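Local coordinates for protein GphF (Cystobacter violaceus, PDB 6MFC) that probably decarboxylates an acyl substrate, using a GNAT-like fold, to supply the starter unit for polyketide biosynthesis, at residues E57-R60 with R61-E65; Y168-V172 with H173-G177; P203-V206 with D207-G210. All coordinates share one frame; numbering follows the deposited sequence.

The three contacts follow one another along the chain, each formed within one continuous run of residues. Interaction 1 lies on helix 55-64, beside strands 77-87 and 111-119 of the mixed seven-strand sheet. Interaction 2 ends helix 168-172, and interaction 3 is a turn in the loop between strands 193-198 and 212-218. The centres of interactions 1 and 2 are about 34 Å apart, on opposite sides of the chain's centre; the centre of interaction 3 is about 24 Å from that of the first and about 17 Å from that of the second. A probable hydrogen bond between Tyr168 OH and Asn208 OD1 joins interactions 2 and 3, tying the start of helix 168-172 to the loop leading into strand 212-218.

Interaction 1 of 3, residues E57-R60 with R61-E65; sequences ELLR and RVTTE
The guanidinium of Arg61 receives Glu57 OE2 at its edge, nearly in its plane, while Leu58 CD2 lies over one face, 3.9 Å from Arg61 NH1. The Arg60 guanidinium also turns an edge to the Glu57 carboxylate, and the backbone N of Arg61 lies over one of its faces. The two guanidinium planes are inclined by 58°, yet both arginines use NE on the same oxygen. Arg61 NE donates to Glu57 OE2 at 3.1 Å through the anti lone pair, with an N-H···O angle of 164°. Arg60 NE reaches that oxygen at 3.2 Å on the syn side, 32° out of the carboxylate plane. One acid thus probably offsets much of the charge of two neighbouring arginines along a single helical turn, an i to i+3 and i+4 salt-bridge network. Arg61 runs extended from CG to NE, whereas Arg60 is bent at chi2 and chi3 to bring its NE back to the acid. Glutamate suits position 57 because its chain, bent at chi2, is long enough to bring OE2 within reach of both NE groups.

Further along, a threonine hydroxyl turns back on the helix. Thr63 OG1 donates to Leu59 O at 2.8 Å, and Thr63 N bonds the same carbonyl at 3.1 Å from the opposite face of its plane. Threonine fits position 63 because its hydroxyl can share this acceptor with its own backbone N, while the methyl CG2 packs against Leu59 CD1 at 3.7 Å.

Glu65 leaves helical geometry, closing helix 55-64. Leu58 and Val62 turn their apolar groups to helix 36-46 and to Tyr83 of strand 77-87, which also makes a cation-pi contact with Arg61; Arg60 NH2 bonds Gln85 of that strand, and both arginines pack on Leu115 of strand 111-119.

Interaction 2 of 3, residues Y168-V172 with H173-G177; sequences YEDYV and HGRGG
Arg175 folds back over the end of helix 168-172 to meet Asp170 and Glu169. Its CB lies 3.8 Å from Asp170 O, the carbonyl that also accepts the backbone N of Arg175. From there the chain is extended as far as NE, and CD passes 3.7 Å from Asp170 OD1. NH1 makes the salt bridge, meeting Asp170 OD1 nearly along the C-O axis of the carboxylate, though the bond is bent at the hydrogen (130°). The carboxylate and guanidinium planes stand almost perpendicular, so the aspartate presents one oxygen to one nitrogen. NH2 extends further toward Glu169, but its salt bridge to Glu169 OE2 is long, 3.9 Å.

The same guanidinium lies across His173: CB of the histidine sits over the centre of one face, and NH2 stands 3.5 Å above the imidazole plane, displaced toward the ring's rim. The ring is held by its own bond, since His173 ND1 donates in the ring plane to Glu169 O at 3.1 Å. A chi1 of -76° carries the ring back over the last turn, and a chi2 of 89° turns the ND1 edge to that carbonyl. His173 N bonds the same oxygen at 3.0 Å from the opposite face of its plane.

The helix ends in a Schellman motif: Arg175 N binds Asp170 O at 2.8 Å, and Gly174 N binds Tyr171 O at 3.1 Å. Glycine suits the C-prime position because the chain there takes positive phi. Val172 packs on Ile194 and Val213, setting the helix against strands 193-198 and 212-218.

Two successive acids on the last turn probably offset the charge of the arginine and favour its folded-back course, and the bond to Glu169 O implies that His173 carries a proton on ND1.

Interaction 3 of 3, residues P203-V206 with D207-G210; sequences PEDV and DNDG
Asp205 and Asn208 face each other across two successive turns: an inverse gamma turn from Glu204 to Val206, centred on Asp205, and then a turn from Asp205 to Gly210 with a Schellman-like bond pattern, which includes a short 3-10 segment at Val206 and Asp207. Their side chains run at an oblique angle to one another, with the carboxylate and amide planes inclined by 48°. Asn208 ND2 donates to Asp205 OD1 at 3.4 Å, a weak bond. Stronger partners hold the polar ends: Asp205 OD2 makes a salt bridge with Arg154, and Asn208 OD1 accepts from Cys155 N, besides the Tyr168 hydroxyl. Asp205 CG lies opposite the backbone N, chi1 -165°, which swings the carboxylate toward Asn208. A short acid suits this place because it can meet the amide of its own turn and an arginine outside it. Asparagine suits its place by carrying an acceptor and a donor on one planar group.

The backbone draws the second turn together. Asp205 O accepts from Asn208 N at 3.2 Å and from Gly210 N at 2.9 Å, the two coming from opposite faces of the carbonyl plane. Within the Gly210 to Asp205 closure, Asp209 N donates to Val206 O at 2.9 Å from well above the carbonyl plane. Asp209 and Gly210 both take positive phi; glycine accommodates that easily at 210. The CB of Asp207 is directed away from residues 203-206, and its OD2 stays 5.2 Å from Asp205 OD1, so the two like charges are not in contact.

The turn lies in the loop between strands 193-198 and 212-218. Asp209 OD1 pairs with Arg162, giving the loop a second ionic tie alongside the one from Asp205 to Arg154. At the mouth of the turn the chain comes back on itself, Gly210 CA lying 4.1 Å from Pro203 CA.

Interaction 1 of 3, residues E57-R60 with R61-E65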
loop_
_atom_site.group_PDB
_atom_site.type_symbol
_atom_site.label_atom_id
_atom_site.label_comp_id
_atom_site.label_asym_id
_atom_site.label_seq_id
_atom_site.Cartn_x
_atom_site.Cartn_y
_atom_site.Cartn_z
ATOM N N GLU A 57 -7.113 -4.091 13.346
ATOM C CA GLU A 57 -6.218 -4.416 12.238
ATOM C C GLU A 57 -4.945 -3.582 12.291
ATOM O O GLU A 57 -3.848 -4.099 12.047
ATOM C CB GLU A 57 -6.930 -4.215 10.900
ATOM C CG GLU A 57 -6.012 -4.365 9.690
ATOM C CD GLU A 57 -5.389 -5.750 9.588
ATOM O OE1 GLU A 57 -6.024 -6.727 10.036
ATOM O OE2 GLU A 57 -4.262 -5.863 9.060
ATOM N N LEU A 58 -5.069 -2.289 12.600
ATOM C CA LEU A 58 -3.884 -1.445 12.716
ATOM C C LEU A 58 -2.965 -1.941 13.822
ATOM O O LEU A 58 -1.737 -1.905 13.683
ATOM C CB LEU A 58 -4.290 0.008 12.958
ATOM C CG LEU A 58 -4.883 0.727 11.744
ATOM C CD1 LEU A 58 -5.083 2.208 12.035
ATOM C CD2 LEU A 58 -3.997 0.525 10.523
ATOM N N LEU A 59 -3.540 -2.418 14.929
ATOM C CA LEU A 59 -2.721 -3.018 15.975
ATOM C C LEU A 59 -2.140 -4.349 15.518
ATOM O O LEU A 59 -0.999 -4.684 15.857
ATOM C CB LEU A 59 -3.541 -3.202 17.249
ATOM C CG LEU A 59 -2.799 -3.801 18.444
ATOM C CD1 LEU A 59 -1.777 -2.816 18.990
ATOM C CD2 LEU A 59 -3.774 -4.226 19.525
ATOM N N ARG A 60 -2.910 -5.119 14.742
ATOM C CA ARG A 60 -2.434 -6.409 14.256
ATOM C C ARG A 60 -1.178 -6.253 13.408
ATOM O O ARG A 60 -0.268 -7.085 13.478
ATOM C CB ARG A 60 -3.533 -7.102 13.451
ATOM C CG ARG A 60 -3.236 -8.558 13.135
ATOM C CD ARG A 60 -3.718 -8.950 11.746
ATOM N NE ARG A 60 -2.925 -8.328 10.688
ATOM C CZ ARG A 60 -1.717 -8.747 10.316
ATOM N NH1 ARG A 60 -1.158 -9.786 10.922
ATOM N NH2 ARG A 60 -1.065 -8.126 9.342
ATOM N N ARG A 61 -1.111 -5.192 12.600
ATOM C CA ARG A 61 0.048 -4.989 11.734
ATOM C C ARG A 61 1.287 -4.621 12.541
ATOM O O ARG A 61 2.363 -5.200 12.349
ATOM C CB ARG A 61 -0.252 -3.902 10.703
ATOM C CG ARG A 61 -1.458 -4.181 9.828
ATOM C CD ARG A 61 -1.767 -2.988 8.944
ATOM N NE ARG A 61 -3.005 -3.174 8.196
ATOM C CZ ARG A 61 -3.521 -2.265 7.376
ATOM N NH1 ARG A 61 -2.906 -1.105 7.199
ATOM N NH2 ARG A 61 -4.654 -2.515 6.733
ATOM N N VAL A 62 1.154 -3.649 13.447
ATOM C CA VAL A 62 2.314 -3.150 14.179
ATOM C C VAL A 62 2.892 -4.230 15.082
ATOM O O VAL A 62 4.115 -4.336 15.236
ATOM C CB VAL A 62 1.936 -1.885 14.970
ATOM C CG1 VAL A 62 3.109 -1.406 15.809
ATOM C CG2 VAL A 62 1.474 -0.791 14.020
ATOM N N THR A 63 2.036 -5.058 15.681
ATOM C CA THR A 63 2.514 -6.085 16.598
ATOM C C THR A 63 2.975 -7.354 15.889
ATOM O O THR A 63 3.765 -8.111 16.464
ATOM C CB THR A 63 1.421 -6.427 17.609
ATOM O OG1 THR A 63 0.277 -6.952 16.922
ATOM C CG2 THR A 63 1.016 -5.181 18.385
ATOM N N THR A 64 2.515 -7.603 14.662
ATOM C CA THR A 64 2.937 -8.804 13.947
ATOM C C THR A 64 4.313 -8.619 13.317
ATOM O O THR A 64 5.183 -9.490 13.440
ATOM C CB THR A 64 1.907 -9.173 12.878
ATOM O OG1 THR A 64 0.639 -9.414 13.504
ATOM C CG2 THR A 64 2.340 -10.418 12.120
ATOM N N GLU A 65 4.527 -7.493 12.636
ATOM C CA GLU A 65 5.813 -7.140 12.040
ATOM C C GLU A 65 6.277 -5.845 12.698
ATOM O O GLU A 65 6.136 -4.757 12.118
ATOM C CB GLU A 65 5.703 -6.986 10.523
ATOM C CG GLU A 65 7.029 -7.049 9.785
ATOM C CD GLU A 65 7.428 -8.466 9.423
ATOM O OE1 GLU A 65 6.526 -9.283 9.137
ATOM O OE2 GLU A 65 8.640 -8.765 9.425
#

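Interaction 2 of 3, residues Y168-V172 with H173-G177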
loop_
_atom_site.group_PDB
_atom_site.type_symbol
_atom_site.label_atom_id
_atom_site.label_comp_id
_atom_site.label_asym_id
_atom_site.label_seq_id
_atom_site.Cartn_x
_atom_site.Cartn_y
_atom_site.Cartn_z
ATOM N N TYR A 168 -11.270 -2.074 -16.890
ATOM C CA TYR A 168 -10.330 -1.890 -15.789
ATOM C C TYR A 168 -8.924 -2.323 -16.182
ATOM O O TYR A 168 -7.952 -1.604 -15.918
ATOM C CB TYR A 168 -10.812 -2.660 -14.558
ATOM C CG TYR A 168 -10.026 -2.381 -13.294
ATOM C CD1 TYR A 168 -10.253 -1.229 -12.552
ATOM C CD2 TYR A 168 -9.066 -3.276 -12.836
ATOM C CE1 TYR A 168 -9.541 -0.971 -11.394
ATOM C CE2 TYR A 168 -8.349 -3.027 -11.678
ATOM C CZ TYR A 168 -8.591 -1.873 -10.962
ATOM O OH TYR A 168 -7.882 -1.620 -9.810
ATOM N N GLU A 169 -8.794 -3.486 -16.824
ATOM C CA GLU A 169 -7.471 -3.985 -17.188
ATOM C C GLU A 169 -6.786 -3.068 -18.195
ATOM O O GLU A 169 -5.587 -2.790 -18.072
ATOM C CB GLU A 169 -7.574 -5.408 -17.737
ATOM C CG GLU A 169 -6.229 -6.015 -18.113
ATOM C CD GLU A 169 -6.349 -7.424 -18.662
ATOM O OE1 GLU A 169 -7.441 -8.020 -18.549
ATOM O OE2 GLU A 169 -5.349 -7.935 -19.210
ATOM N N ASP A 170 -7.527 -2.591 -19.198
ATOM C CA ASP A 170 -6.944 -1.664 -20.161
ATOM C C ASP A 170 -6.573 -0.343 -19.498
ATOM O O ASP A 170 -5.518 0.233 -19.793
ATOM C CB ASP A 170 -7.909 -1.430 -21.324
ATOM C CG ASP A 170 -7.994 -2.617 -22.265
ATOM O OD1 ASP A 170 -7.004 -3.373 -22.365
ATOM O OD2 ASP A 170 -9.048 -2.790 -22.911
ATOM N N TYR A 171 -7.425 0.152 -18.597
ATOM C CA TYR A 171 -7.114 1.388 -17.890
ATOM C C TYR A 171 -5.899 1.218 -16.990
ATOM O O TYR A 171 -5.043 2.108 -16.918
ATOM C CB TYR A 171 -8.321 1.846 -17.071
ATOM C CG TYR A 171 -8.035 3.032 -16.180
ATOM C CD1 TYR A 171 -7.642 4.250 -16.717
ATOM C CD2 TYR A 171 -8.164 2.936 -14.799
ATOM C CE1 TYR A 171 -7.378 5.338 -15.907
ATOM C CE2 TYR A 171 -7.907 4.020 -13.981
ATOM C CZ TYR A 171 -7.515 5.218 -14.539
ATOM O OH TYR A 171 -7.257 6.301 -13.728
ATOM N N VAL A 172 -5.808 0.082 -16.297
ATOM C CA VAL A 172 -4.671 -0.167 -15.415
ATOM C C VAL A 172 -3.378 -0.236 -16.217
ATOM O O VAL A 172 -2.359 0.350 -15.832
ATOM C CB VAL A 172 -4.907 -1.449 -14.595
ATOM C CG1 VAL A 172 -3.611 -1.931 -13.974
ATOM C CG2 VAL A 172 -5.951 -1.197 -13.518
ATOM N N HIS A 173 -3.398 -0.936 -17.347
ATOM C CA HIS A 173 -2.218 -1.045 -18.193
ATOM C C HIS A 173 -2.026 0.159 -19.107
ATOM O O HIS A 173 -1.143 0.124 -19.972
ATOM C CB HIS A 173 -2.281 -2.330 -19.023
ATOM C CG HIS A 173 -1.963 -3.566 -18.240
ATOM N ND1 HIS A 173 -2.925 -4.293 -17.572
ATOM C CD2 HIS A 173 -0.787 -4.193 -18.006
ATOM C CE1 HIS A 173 -2.356 -5.319 -16.967
ATOM N NE2 HIS A 173 -1.059 -5.282 -17.214
ATOM N N GLY A 174 -2.819 1.212 -18.935
ATOM C CA GLY A 174 -2.640 2.421 -19.714
ATOM C C GLY A 174 -2.930 2.283 -21.189
ATOM O O GLY A 174 -2.512 3.140 -21.973
ATOM N N ARG A 175 -3.634 1.229 -21.599
ATOM C CA ARG A 175 -3.986 1.052 -23.002
ATOM C C ARG A 175 -5.160 1.922 -23.433
ATOM O O ARG A 175 -5.555 1.864 -24.602
ATOM C CB ARG A 175 -4.311 -0.417 -23.291
ATOM C CG ARG A 175 -3.224 -1.398 -22.885
ATOM C CD ARG A 175 -3.496 -2.776 -23.466
ATOM N NE ARG A 175 -2.884 -3.844 -22.680
ATOM C CZ ARG A 175 -3.528 -4.545 -21.751
ATOM N NH1 ARG A 175 -4.804 -4.289 -21.492
ATOM N NH2 ARG A 175 -2.899 -5.500 -21.080
ATOM N N GLY A 176 -5.727 2.721 -22.526
ATOM C CA GLY A 176 -6.836 3.584 -22.888
ATOM C C GLY A 176 -6.439 4.841 -23.634
ATOM O O GLY A 176 -7.286 5.447 -24.298
ATOM N N GLY A 177 -5.175 5.246 -23.539
ATOM C CA GLY A 177 -4.708 6.430 -24.232
ATOM C C GLY A 177 -4.408 7.587 -23.302
ATOM O O GLY A 177 -3.429 8.314 -23.499
#

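Interaction 3 of 3, residues P203-V206 with D207-G210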
loop_
_atom_site.group_PDB
_atom_site.type_symbol
_atom_site.label_atom_id
_atom_site.label_comp_id
_atom_site.label_asym_id
_atom_site.label_seq_id
_atom_site.Cartn_x
_atom_site.Cartn_y
_atom_site.Cartn_z
ATOM N N PRO A 203 -14.103 -6.086 -2.040
ATOM C CA PRO A 203 -15.451 -5.826 -2.579
ATOM C C PRO A 203 -16.039 -4.483 -2.181
ATOM O O PRO A 203 -16.903 -3.971 -2.904
ATOM C CB PRO A 203 -16.282 -6.985 -2.015
ATOM C CG PRO A 203 -15.288 -8.068 -1.762
ATOM C CD PRO A 203 -14.032 -7.371 -1.325
ATOM N N GLU A 204 -15.614 -3.896 -1.062
ATOM C CA GLU A 204 -16.112 -2.579 -0.683
ATOM C C GLU A 204 -15.465 -1.453 -1.479
ATOM O O GLU A 204 -15.935 -0.313 -1.400
ATOM C CB GLU A 204 -15.903 -2.336 0.814
ATOM C CG GLU A 204 -14.449 -2.306 1.258
ATOM C CD GLU A 204 -13.908 -3.681 1.600
ATOM O OE1 GLU A 204 -14.548 -4.688 1.228
ATOM O OE2 GLU A 204 -12.843 -3.755 2.249
ATOM N N ASP A 205 -14.407 -1.743 -2.238
ATOM C CA ASP A 205 -13.747 -0.749 -3.083
ATOM C C ASP A 205 -14.476 -0.713 -4.424
ATOM O O ASP A 205 -14.043 -1.283 -5.427
ATOM C CB ASP A 205 -12.268 -1.086 -3.240
ATOM C CG ASP A 205 -11.458 0.072 -3.785
ATOM O OD1 ASP A 205 -12.049 1.132 -4.084
ATOM O OD2 ASP A 205 -10.223 -0.079 -3.908
ATOM N N VAL A 206 -15.618 -0.022 -4.426
ATOM C CA VAL A 206 -16.478 0.001 -5.606
ATOM C C VAL A 206 -15.839 0.794 -6.741
ATOM O O VAL A 206 -16.053 0.483 -7.920
ATOM C CB VAL A 206 -17.864 0.562 -5.240
ATOM C CG1 VAL A 206 -18.832 0.400 -6.402
ATOM C CG2 VAL A 206 -18.398 -0.122 -3.995
ATOM N N ASP A 207 -15.050 1.824 -6.419
ATOM C CA ASP A 207 -14.400 2.607 -7.464
ATOM C C ASP A 207 -13.385 1.788 -8.253
ATOM O O ASP A 207 -12.970 2.214 -9.335
ATOM C CB ASP A 207 -13.723 3.837 -6.859
ATOM C CG ASP A 207 -14.720 4.858 -6.346
ATOM O OD1 ASP A 207 -15.833 4.941 -6.909
ATOM O OD2 ASP A 207 -14.391 5.581 -5.383
ATOM N N ASN A 208 -12.978 0.630 -7.737
ATOM C CA ASN A 208 -12.115 -0.298 -8.455
ATOM C C ASN A 208 -12.849 -1.565 -8.869
ATOM O O ASN A 208 -12.203 -2.538 -9.273
ATOM C CB ASN A 208 -10.895 -0.650 -7.602
ATOM C CG ASN A 208 -9.864 0.460 -7.580
ATOM O OD1 ASN A 208 -8.806 0.349 -8.200
ATOM N ND2 ASN A 208 -10.170 1.543 -6.874
ATOM N N ASP A 209 -14.181 -1.573 -8.782
ATOM C CA ASP A 209 -14.987 -2.756 -9.083
ATOM C C ASP A 209 -14.532 -3.948 -8.245
ATOM O O ASP A 209 -14.522 -5.093 -8.699
ATOM C CB ASP A 209 -14.949 -3.081 -10.579
ATOM C CG ASP A 209 -15.724 -2.076 -11.411
ATOM O OD1 ASP A 209 -15.424 -0.867 -11.317
ATOM O OD2 ASP A 209 -16.628 -2.496 -12.163
ATOM N N GLY A 210 -14.145 -3.666 -7.002
ATOM C CA GLY A 210 -13.655 -4.681 -6.094
ATOM C C GLY A 210 -12.304 -5.262 -6.438
ATOM O O GLY A 210 -11.837 -6.154 -5.722
#